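Local coordinates for biogenic amine-binding protein (Rhodnius prolixus, PDB 4GET), which probably binds biogenic amines, as a lipocalin-like relative of the nitrophorins in a blood-feeding insect, at residues C43-H48 with Y179-L184. Numbering follows the deposited sequence.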
loop_
_atom_site.group_PDB
_atom_site.type_symbol
_atom_site.label_atom_id
_atom_site.label_comp_id
_atom_site.label_asym_id
_atom_site.label_seq_id
_atom_site.Cartn_x
_atom_site.Cartn_y
_atom_site.Cartn_z
ATOM N N CYS A 43 5.350 0.896 10.663
ATOM C CA CYS A 43 4.425 -0.223 10.678
ATOM C C CYS A 43 3.147 0.266 10.013
ATOM O O CYS A 43 2.455 1.140 10.542
ATOM C CB CYS A 43 4.136 -0.663 12.115
ATOM S SG CYS A 43 5.618 -1.045 13.080
ATOM N N THR A 44 2.854 -0.271 8.836
ATOM C CA THR A 44 1.702 0.186 8.076
ATOM C C THR A 44 0.648 -0.891 7.954
ATOM O O THR A 44 0.931 -2.025 7.588
ATOM C CB THR A 44 2.073 0.633 6.658
ATOM O OG1 THR A 44 2.817 1.856 6.718
ATOM C CG2 THR A 44 0.817 0.854 5.841
ATOM N N LYS A 45 -0.576 -0.514 8.284
ATOM C CA LYS A 45 -1.729 -1.344 8.045
ATOM C C LYS A 45 -2.726 -0.479 7.300
ATOM O O LYS A 45 -2.865 0.714 7.595
ATOM C CB LYS A 45 -2.333 -1.828 9.370
ATOM C CG LYS A 45 -3.611 -2.650 9.211
ATOM C CD LYS A 45 -4.077 -3.198 10.565
ATOM C CE LYS A 45 -5.287 -4.105 10.429
ATOM N NZ LYS A 45 -5.853 -4.498 11.759
ATOM N N PHE A 46 -3.406 -1.066 6.325
ATOM C CA PHE A 46 -4.483 -0.352 5.667
ATOM C C PHE A 46 -5.730 -1.195 5.500
ATOM O O PHE A 46 -5.675 -2.427 5.465
ATOM C CB PHE A 46 -4.041 0.293 4.346
ATOM C CG PHE A 46 -3.415 -0.660 3.362
ATOM C CD1 PHE A 46 -4.077 -1.000 2.192
ATOM C CD2 PHE A 46 -2.152 -1.186 3.587
ATOM C CE1 PHE A 46 -3.500 -1.857 1.273
ATOM C CE2 PHE A 46 -1.566 -2.047 2.661
ATOM C CZ PHE A 46 -2.240 -2.381 1.511
ATOM N N LEU A 47 -6.854 -0.491 5.444
ATOM C CA LEU A 47 -8.165 -1.072 5.237
ATOM C C LEU A 47 -8.638 -0.556 3.902
ATOM O O LEU A 47 -8.449 0.610 3.596
ATOM C CB LEU A 47 -9.136 -0.533 6.282
ATOM C CG LEU A 47 -9.269 -1.124 7.672
ATOM C CD1 LEU A 47 -10.412 -0.398 8.395
ATOM C CD2 LEU A 47 -9.570 -2.587 7.541
ATOM N N HIS A 48 -9.275 -1.391 3.104
ATOM C CA HIS A 48 -9.958 -0.820 1.964
ATOM C C HIS A 48 -11.303 -1.431 1.634
ATOM O O HIS A 48 -11.780 -2.342 2.311
ATOM C CB HIS A 48 -9.050 -0.669 0.730
ATOM C CG HIS A 48 -8.200 -1.860 0.428
ATOM N ND1 HIS A 48 -6.970 -1.752 -0.189
ATOM C CD2 HIS A 48 -8.407 -3.182 0.628
ATOM C CE1 HIS A 48 -6.455 -2.957 -0.348
ATOM N NE2 HIS A 48 -7.309 -3.841 0.137
ATOM N N TYR A 179 -1.073 -0.301 15.368
ATOM C CA TYR A 179 -1.948 0.005 14.244
ATOM C C TYR A 179 -3.221 0.692 14.739
ATOM O O TYR A 179 -3.877 0.207 15.662
ATOM C CB TYR A 179 -2.310 -1.280 13.502
ATOM C CG TYR A 179 -1.114 -2.115 13.116
ATOM C CD1 TYR A 179 -0.383 -1.818 11.976
ATOM C CD2 TYR A 179 -0.713 -3.193 13.891
ATOM C CE1 TYR A 179 0.710 -2.572 11.607
ATOM C CE2 TYR A 179 0.391 -3.959 13.536
ATOM C CZ TYR A 179 1.096 -3.638 12.390
ATOM O OH TYR A 179 2.188 -4.381 12.010
ATOM N N ASP A 180 -3.569 1.820 14.128
ATOM C CA ASP A 180 -4.705 2.604 14.603
ATOM C C ASP A 180 -6.024 2.142 13.980
ATOM O O ASP A 180 -6.612 2.838 13.158
ATOM C CB ASP A 180 -4.491 4.102 14.348
ATOM C CG ASP A 180 -5.450 4.968 15.149
ATOM O OD1 ASP A 180 -6.424 4.410 15.717
ATOM O OD2 ASP A 180 -5.229 6.198 15.213
ATOM N N ASP A 181 -6.483 0.971 14.393
ATOM C CA ASP A 181 -7.721 0.410 13.873
ATOM C C ASP A 181 -8.937 1.327 14.022
ATOM O O ASP A 181 -9.771 1.382 13.121
ATOM C CB ASP A 181 -7.983 -0.964 14.488
ATOM C CG ASP A 181 -6.927 -1.975 14.094
ATOM O OD1 ASP A 181 -6.862 -2.309 12.896
ATOM O OD2 ASP A 181 -6.164 -2.433 14.972
ATOM N N GLU A 182 -9.033 2.050 15.137
ATOM C CA GLU A 182 -10.132 2.999 15.328
ATOM C C GLU A 182 -10.175 4.043 14.221
ATOM O O GLU A 182 -11.200 4.239 13.570
ATOM C CB GLU A 182 -10.034 3.705 16.686
ATOM C CG GLU A 182 -11.055 4.826 16.855
ATOM C CD GLU A 182 -10.873 5.626 18.140
ATOM O OE1 GLU A 182 -11.164 5.088 19.232
ATOM O OE2 GLU A 182 -10.449 6.800 18.055
ATOM N N THR A 183 -9.058 4.725 14.017
ATOM C CA THR A 183 -8.989 5.736 12.975
ATOM C C THR A 183 -9.229 5.104 11.604
ATOM O O THR A 183 -9.953 5.653 10.782
ATOM C CB THR A 183 -7.638 6.464 13.000
ATOM O OG1 THR A 183 -7.447 7.048 14.295
ATOM C CG2 THR A 183 -7.591 7.548 11.927
ATOM N N LEU A 184 -8.632 3.939 11.373
ATOM C CA LEU A 184 -8.814 3.224 10.113
ATOM C C LEU A 184 -10.297 3.024 9.819
ATOM O O LEU A 184 -10.776 3.296 8.713
ATOM C CB LEU A 184 -8.116 1.855 10.152
ATOM C CG LEU A 184 -6.593 1.791 10.028
ATOM C CD1 LEU A 184 -6.141 0.349 10.190
ATOM C CD2 LEU A 184 -6.091 2.363 8.691
HETATM O O HOH W 1 -4.588 -4.493 14.657
#
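Lys45 runs out from its strand along the Tyr179 ring, with Leu184 against it from a different direction; its methylene stem packs on these two residues, and its ammonium group reaches Asp181. With CG anti to the backbone N (chi1 177°) and every later torsion extended, the lysine is a straight rod that crosses the tyrosine at about a right angle. Its CB approaches the near corner of the ring obliquely, 3.3 Å from Tyr179 CD1, while Lys45 CD passes Tyr179 CB. Lys45 CG also lies 4.0 Å from Leu184 CD1. The rod ends at Asp181, where Lys45 NZ donates to Asp181 OD1 at 2.7 Å, a salt bridge received on the syn side and 17° out of the carboxylate plane. A water accepts from the same ammonium group and donates to Asp181 OD2 at 2.6 Å, so one carboxylate oxygen is held directly and the other through the water. Tyr25 also hydrogen-bonds NZ and meets the Tyr179 ring edge-to-face.

The setting is the outer wall of a calycin-type antiparallel beta-barrel, against which the helix 181-189 is laid. Side chains alternate along strand 43-50: Cys43, Lys45 and Leu47 point toward the segment 179-184, whereas Thr44 and Phe46 point away from it, Thr44 lying near a bound Tris molecule. Asp180 caps the helix start, its OD1 accepting from Thr183 N at 3.2 Å from above the carboxylate plane. One turn on, Leu184 drops onto the strand: CB packs 3.7 Å from Leu47 CD1, and CD2 touches the carbonyl oxygen of Lys45. At the opposite end of the contact Cys43 CB sits 4.0 Å from Tyr179 CE1, and its sulfur forms a disulfide with Cys177, two residues before the tyrosine, which fastens this approach to the helix covalently to the strand.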